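Local coordinates for 5' nucleotidase family protein (Staphylococcus aureus subsp. aureus, PDB 4Q7F) that joins a calcineurin-like phosphoesterase domain carrying manganese and magnesium ions to a 5'-nucleotidase C-terminal domain, with the ligand 3D1 bound between them, at residues Tyr349-Lys354 with Ala502-Asp507; Pro387-Val392 with Gln498-Gln503. One frame throughout, in Å; residues are numbered along the deposited sequence.

Contact 1: Tyr349-Lys354 with Ala502-Asp507; sequences YALLEK and AQLLID
Leu504 reaches out of helix 501-511 and sets its two methyls against separate parts of helix 342-355. CD1 lies 3.8 Å from Leu351 CD2, and its other close neighbour, Lys354 CG, is 4.0 Å from that same CD1. The second methyl, CD2, turns to Ala350 and rests 4.0 Å from its CB. A first torsion of -175° carries Leu504 CG anti to the backbone N and toward the other helix, where the two methyls diverge. The side chains of Leu351 and Leu504 cross at about a right angle, and their end methyls touch. Leu505 adds a lighter touch, its CD2 coming to the small Ala350 CB from further along the helix. The local axes run 10.2 Å apart and cross at 85°, so the meeting is confined to about one turn of each helix. On its solvent-facing side, where Lys354 is exposed, the contact turns polar. The Lys354 chain bends at chi2 and carries NZ on to a water, which in turn donates to Asp507 OD2, although that separation is unusually short and the water's exact position less certain. The other carboxylate oxygen, Asp507 OD1, takes the NE2 of Gln503 one turn earlier, a 2.8 Å bond that arrives from above the carboxylate plane. No direct hydrogen bond spans the two segments: the helices are joined by buried aliphatic packing, while Lys354 NZ and Asp507 OD2, of opposite charge, stand 4.9 Å apart with the water between them, so their attraction is probably weaker than in a direct salt bridge.

Contact 2: Pro387-Val392 with Gln498-Gln503; sequences PNTFKV and QVEGAQ. With 3D1 ((2R,3S,5R)-5-(6-amino-9H-purin-9-yl)-tetrahydro-2-(hydroxymethyl)furan-3-ol), chain D.
Val499 O, buried against Phe390 and Thr389, has no hydrogen-bond partner in the model. It lies near the plane of the Phe390 ring, 3.3 Å from the edge atom CD1, with the CA-H of Thr389 pointing at it. The same ring edge continues to Gly501, whose CA sits in plane 3.7 Å from Phe390 CZ. A second carbonyl is better served: Asn388 O accepts the N-H of Gly501 at 2.9 Å, nearly along the C=O axis although the angle at hydrogen is a bent 133°, and it also receives a CA-H...O contact from Glu500 CA at 3.0 Å. Glu500 holds the N-cap position, so this loop carbonyl serves an N-H of the first turn of helix 501-511. Further out, the Thr389 methyl CG2 crosses the Glu500 chain 3.7 Å from its CG, while Thr389 OG1 bonds Gln172. Glu500, extended beyond CG, runs on to lay its carboxylate beside Pro387.

The CA-CB bond of Asn388 points away from 498-503, chi1 of -60° puts CG anti to the carbonyl carbon, and the amide meets the ligand. ND2 donates to 3D1 N1 at 2.8 Å, almost straight at 168°, and OD1 accepts from 3D1 N6 at 2.9 Å; Tyr384 OH is a further partner of OD1. These two complementary bonds fix which way round the amide sits, a paired amide contact in the 3D1 pocket, to which the C-terminal domain contributes Asn388 alongside residues of the calcineurin-like part.

Contacts 1 and 2 lie with their centres about 9 Å apart and share helix 501-511, the segments 498-503 and 502-507 overlapping at Ala502 and Gln503 near its start. Phe390 is a bridge: its CE2 stands 3.7 Å from Leu351 CD2 and its CE1 3.7 Å from Leu504 CD1, so the ring joins the helix pair to strand 390-396. Val499 adds a second link, its CG1 lying 3.6 Å from Leu504 N. Contact 2 touches 3D1 directly through Asn388, whereas the Leu351 side chain of contact 1 stays about 11 Å from 3D1. Both metal ions are about 12 Å from the Pro387 side chain.

Contact 1: Tyr349-Lys354 with Ala502-Asp507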
loop_
_atom_site.group_PDB
_atom_site.type_symbol
_atom_site.label_atom_id
_atom_site.label_comp_id
_atom_site.label_asym_id
_atom_site.label_seq_id
_atom_site.Cartn_x
_atom_site.Cartn_y
_atom_site.Cartn_z
ATOM N N TYR A 349 6.272 17.965 16.350
ATOM C CA TYR A 349 7.238 18.371 17.333
ATOM C C TYR A 349 8.324 17.305 17.481
ATOM O O TYR A 349 9.509 17.638 17.519
ATOM C CB TYR A 349 6.600 18.686 18.681
ATOM C CG TYR A 349 7.643 19.152 19.680
ATOM C CD1 TYR A 349 8.221 20.411 19.569
ATOM C CD2 TYR A 349 8.076 18.322 20.710
ATOM C CE1 TYR A 349 9.189 20.834 20.459
ATOM C CE2 TYR A 349 9.044 18.740 21.606
ATOM C CZ TYR A 349 9.588 19.998 21.479
ATOM O OH TYR A 349 10.549 20.417 22.364
ATOM N N ALA A 350 7.939 16.024 17.525
ATOM C CA ALA A 350 8.937 14.964 17.655
ATOM C C ALA A 350 9.921 14.993 16.484
ATOM O O ALA A 350 11.121 14.801 16.662
ATOM C CB ALA A 350 8.274 13.595 17.772
ATOM N N LEU A 351 9.403 15.243 15.288
ATOM C CA LEU A 351 10.233 15.308 14.096
ATOM C C LEU A 351 11.141 16.555 14.108
ATOM O O LEU A 351 12.321 16.491 13.735
ATOM C CB LEU A 351 9.359 15.281 12.838
ATOM C CG LEU A 351 8.606 13.993 12.534
ATOM C CD1 LEU A 351 7.653 14.218 11.361
ATOM C CD2 LEU A 351 9.525 12.809 12.267
ATOM N N LEU A 352 10.602 17.690 14.531
ATOM C CA LEU A 352 11.423 18.892 14.629
ATOM C C LEU A 352 12.569 18.698 15.630
ATOM O O LEU A 352 13.692 19.083 15.354
ATOM C CB LEU A 352 10.591 20.112 14.995
ATOM C CG LEU A 352 9.681 20.577 13.857
ATOM C CD1 LEU A 352 8.647 21.558 14.371
ATOM C CD2 LEU A 352 10.478 21.170 12.707
ATOM N N GLU A 353 12.280 18.068 16.763
ATOM C CA GLU A 353 13.287 17.841 17.801
ATOM C C GLU A 353 14.360 16.841 17.407
ATOM O O GLU A 353 15.521 16.990 17.780
ATOM C CB GLU A 353 12.611 17.385 19.090
ATOM C CG GLU A 353 11.788 18.482 19.721
ATOM C CD GLU A 353 12.637 19.674 20.104
ATOM O OE1 GLU A 353 13.625 19.480 20.842
ATOM O OE2 GLU A 353 12.307 20.805 19.686
ATOM N N LYS A 354 13.970 15.815 16.660
ATOM C CA LYS A 354 14.903 14.807 16.218
ATOM C C LYS A 354 15.802 15.331 15.100
ATOM O O LYS A 354 16.994 15.044 15.081
ATOM C CB LYS A 354 14.145 13.591 15.687
ATOM C CG LYS A 354 15.005 12.430 15.225
ATOM C CD LYS A 354 15.802 11.819 16.373
ATOM C CE LYS A 354 16.513 10.566 15.898
ATOM N NZ LYS A 354 17.187 9.852 16.998
ATOM N N ALA A 502 7.654 4.460 13.848
ATOM C CA ALA A 502 7.161 3.922 15.111
ATOM C C ALA A 502 8.209 4.081 16.219
ATOM O O ALA A 502 7.897 4.583 17.304
ATOM C CB ALA A 502 6.744 2.467 14.951
ATOM N N GLN A 503 9.459 3.716 15.925
ATOM C CA GLN A 503 10.523 3.825 16.909
ATOM C C GLN A 503 10.845 5.289 17.285
ATOM O O GLN A 503 11.138 5.592 18.451
ATOM C CB GLN A 503 11.777 3.145 16.407
ATOM C CG GLN A 503 12.847 3.060 17.472
ATOM C CD GLN A 503 12.391 2.269 18.670
ATOM O OE1 GLN A 503 11.821 1.200 18.529
ATOM N NE2 GLN A 503 12.677 2.777 19.865
ATOM N N LEU A 504 10.773 6.184 16.307
ATOM C CA LEU A 504 11.019 7.591 16.560
ATOM C C LEU A 504 9.998 8.094 17.583
ATOM O O LEU A 504 10.371 8.771 18.535
ATOM C CB LEU A 504 11.020 8.398 15.249
ATOM C CG LEU A 504 11.387 9.880 15.315
ATOM C CD1 LEU A 504 11.859 10.366 13.948
ATOM C CD2 LEU A 504 10.249 10.732 15.857
ATOM N N LEU A 505 8.727 7.746 17.411
ATOM C CA LEU A 505 7.687 8.130 18.381
ATOM C C LEU A 505 7.926 7.466 19.750
ATOM O O LEU A 505 7.750 8.087 20.788
ATOM C CB LEU A 505 6.282 7.811 17.858
ATOM C CG LEU A 505 5.854 8.549 16.584
ATOM C CD1 LEU A 505 4.427 8.211 16.230
ATOM C CD2 LEU A 505 6.017 10.060 16.724
ATOM N N ILE A 506 8.336 6.207 19.746
ATOM C CA ILE A 506 8.631 5.499 20.989
ATOM C C ILE A 506 9.784 6.178 21.745
ATOM O O ILE A 506 9.700 6.366 22.962
ATOM C CB ILE A 506 8.966 4.022 20.713
ATOM C CG1 ILE A 506 7.698 3.293 20.237
ATOM C CG2 ILE A 506 9.567 3.369 21.956
ATOM C CD1 ILE A 506 7.891 1.831 19.839
ATOM N N ASP A 507 10.851 6.526 21.021
ATOM C CA ASP A 507 12.016 7.220 21.602
ATOM C C ASP A 507 11.591 8.530 22.247
ATOM O O ASP A 507 11.912 8.783 23.399
ATOM C CB ASP A 507 13.092 7.515 20.540
ATOM C CG ASP A 507 13.802 6.263 20.060
ATOM O OD1 ASP A 507 13.683 5.215 20.703
ATOM O OD2 ASP A 507 14.477 6.319 19.032
HETATM O O HOH W 1 14.650 8.541 17.813
#

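Contact 2: Pro387-Val392 with Gln498-Gln503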
loop_
_atom_site.group_PDB
_atom_site.type_symbol
_atom_site.label_atom_id
_atom_site.label_comp_id
_atom_site.label_asym_id
_atom_site.label_seq_id
_atom_site.Cartn_x
_atom_site.Cartn_y
_atom_site.Cartn_z
ATOM N N PRO A 387 6.975 1.467 7.470
ATOM C CA PRO A 387 8.358 1.468 7.939
ATOM C C PRO A 387 9.199 2.587 7.272
ATOM O O PRO A 387 10.218 2.334 6.629
ATOM C CB PRO A 387 8.832 0.062 7.585
ATOM C CG PRO A 387 8.037 -0.317 6.370
ATOM C CD PRO A 387 6.754 0.464 6.407
ATOM N N ASN A 388 8.765 3.828 7.447
ATOM C CA ASN A 388 9.462 4.980 6.899
ATOM C C ASN A 388 10.565 5.515 7.812
ATOM O O ASN A 388 10.405 5.548 9.036
ATOM C CB ASN A 388 8.537 6.169 6.768
ATOM C CG ASN A 388 7.350 5.932 5.868
ATOM O OD1 ASN A 388 6.271 6.505 6.109
ATOM N ND2 ASN A 388 7.518 5.135 4.847
ATOM N N THR A 389 11.654 5.971 7.193
ATOM C CA THR A 389 12.726 6.641 7.902
ATOM C C THR A 389 12.524 8.094 7.476
ATOM O O THR A 389 11.551 8.406 6.770
ATOM C CB THR A 389 14.100 6.113 7.524
ATOM O OG1 THR A 389 14.237 6.203 6.111
ATOM C CG2 THR A 389 14.258 4.636 7.951
ATOM N N PHE A 390 13.421 8.981 7.881
ATOM C CA PHE A 390 13.244 10.405 7.556
ATOM C C PHE A 390 14.447 11.076 6.922
ATOM O O PHE A 390 15.585 10.631 7.033
ATOM C CB PHE A 390 12.796 11.127 8.819
ATOM C CG PHE A 390 11.577 10.517 9.426
ATOM C CD1 PHE A 390 11.690 9.440 10.305
ATOM C CD2 PHE A 390 10.303 10.935 9.035
ATOM C CE1 PHE A 390 10.554 8.839 10.828
ATOM C CE2 PHE A 390 9.164 10.332 9.550
ATOM C CZ PHE A 390 9.290 9.296 10.449
ATOM N N LYS A 391 14.180 12.189 6.246
ATOM C CA LYS A 391 15.221 12.926 5.617
ATOM C C LYS A 391 14.983 14.412 5.777
ATOM O O LYS A 391 13.834 14.889 5.665
ATOM C CB LYS A 391 15.343 12.551 4.143
ATOM C CG LYS A 391 16.073 11.227 3.908
ATOM C CD LYS A 391 16.263 10.955 2.432
ATOM C CE LYS A 391 17.255 9.830 2.198
ATOM N NZ LYS A 391 16.830 8.557 2.868
ATOM N N VAL A 392 16.053 15.130 6.095
ATOM C CA VAL A 392 15.980 16.598 6.151
ATOM C C VAL A 392 16.476 17.069 4.806
ATOM O O VAL A 392 17.546 16.690 4.373
ATOM C CB VAL A 392 16.782 17.218 7.287
ATOM C CG1 VAL A 392 16.612 18.738 7.257
ATOM C CG2 VAL A 392 16.291 16.684 8.608
ATOM N N GLN A 498 17.940 7.559 10.014
ATOM C CA GLN A 498 17.653 6.129 9.908
ATOM C C GLN A 498 16.963 5.551 11.137
ATOM O O GLN A 498 17.374 4.539 11.692
ATOM C CB GLN A 498 18.937 5.348 9.588
ATOM C CG GLN A 498 19.447 5.605 8.174
ATOM C CD GLN A 498 18.514 5.034 7.112
ATOM O OE1 GLN A 498 18.058 3.907 7.229
ATOM N NE2 GLN A 498 18.246 5.805 6.070
ATOM N N VAL A 499 15.901 6.213 11.551
ATOM C CA VAL A 499 15.075 5.737 12.632
ATOM C C VAL A 499 13.688 5.709 12.004
ATOM O O VAL A 499 13.239 6.710 11.450
ATOM C CB VAL A 499 15.097 6.654 13.869
ATOM C CG1 VAL A 499 14.098 6.152 14.907
ATOM C CG2 VAL A 499 16.503 6.725 14.458
ATOM N N GLU A 500 13.037 4.552 12.065
ATOM C CA GLU A 500 11.696 4.401 11.491
ATOM C C GLU A 500 10.659 5.100 12.363
ATOM O O GLU A 500 10.903 5.362 13.549
ATOM C CB GLU A 500 11.378 2.912 11.203
ATOM C CG GLU A 500 12.145 2.432 9.973
ATOM C CD GLU A 500 11.986 0.960 9.664
ATOM O OE1 GLU A 500 11.081 0.342 10.215
ATOM O OE2 GLU A 500 12.780 0.434 8.858
ATOM N N GLY A 501 9.536 5.446 11.758
ATOM C CA GLY A 501 8.503 6.225 12.419
ATOM C C GLY A 501 8.018 5.731 13.760
ATOM O O GLY A 501 7.952 6.487 14.709
ATOM N N ALA A 502 7.654 4.460 13.848
ATOM C CA ALA A 502 7.161 3.922 15.111
ATOM C C ALA A 502 8.209 4.081 16.219
ATOM O O ALA A 502 7.897 4.583 17.304
ATOM C CB ALA A 502 6.744 2.467 14.951
ATOM N N GLN A 503 9.459 3.716 15.925
ATOM C CA GLN A 503 10.523 3.825 16.909
ATOM C C GLN A 503 10.845 5.289 17.285
ATOM O O GLN A 503 11.138 5.592 18.451
ATOM C CB GLN A 503 11.777 3.145 16.407
ATOM C CG GLN A 503 12.847 3.060 17.472
ATOM C CD GLN A 503 12.391 2.269 18.670
ATOM O OE1 GLN A 503 11.821 1.200 18.529
ATOM N NE2 GLN A 503 12.677 2.777 19.865
HETATM O "O5'" 3D1 D . 0.522 4.154 -4.330
HETATM C "C5'" 3D1 D . 1.159 4.393 -3.078
HETATM C "C4'" 3D1 D . 1.449 3.084 -2.365
HETATM O "O4'" 3D1 D . 2.310 3.396 -1.280
HETATM C "C1'" 3D1 D . 1.662 3.215 -0.018
HETATM N N9 3D1 D . 2.007 4.353 0.878
HETATM C C4 3D1 D . 3.117 4.358 1.603
HETATM N N3 3D1 D . 4.136 3.482 1.754
HETATM C C2 3D1 D . 5.158 3.762 2.584
HETATM N N1 3D1 D . 5.235 4.919 3.295
HETATM C C6 3D1 D . 4.282 5.877 3.231
HETATM N N6 3D1 D . 4.401 7.023 3.958
HETATM C C5 3D1 D . 3.134 5.638 2.330
HETATM N N7 3D1 D . 2.008 6.292 1.979
HETATM C C8 3D1 D . 1.336 5.516 1.090
HETATM C "C2'" 3D1 D . 0.183 3.007 -0.314
HETATM C "C3'" 3D1 D . 0.252 2.408 -1.707
HETATM O "O3'" 3D1 D . 0.491 0.990 -1.584
#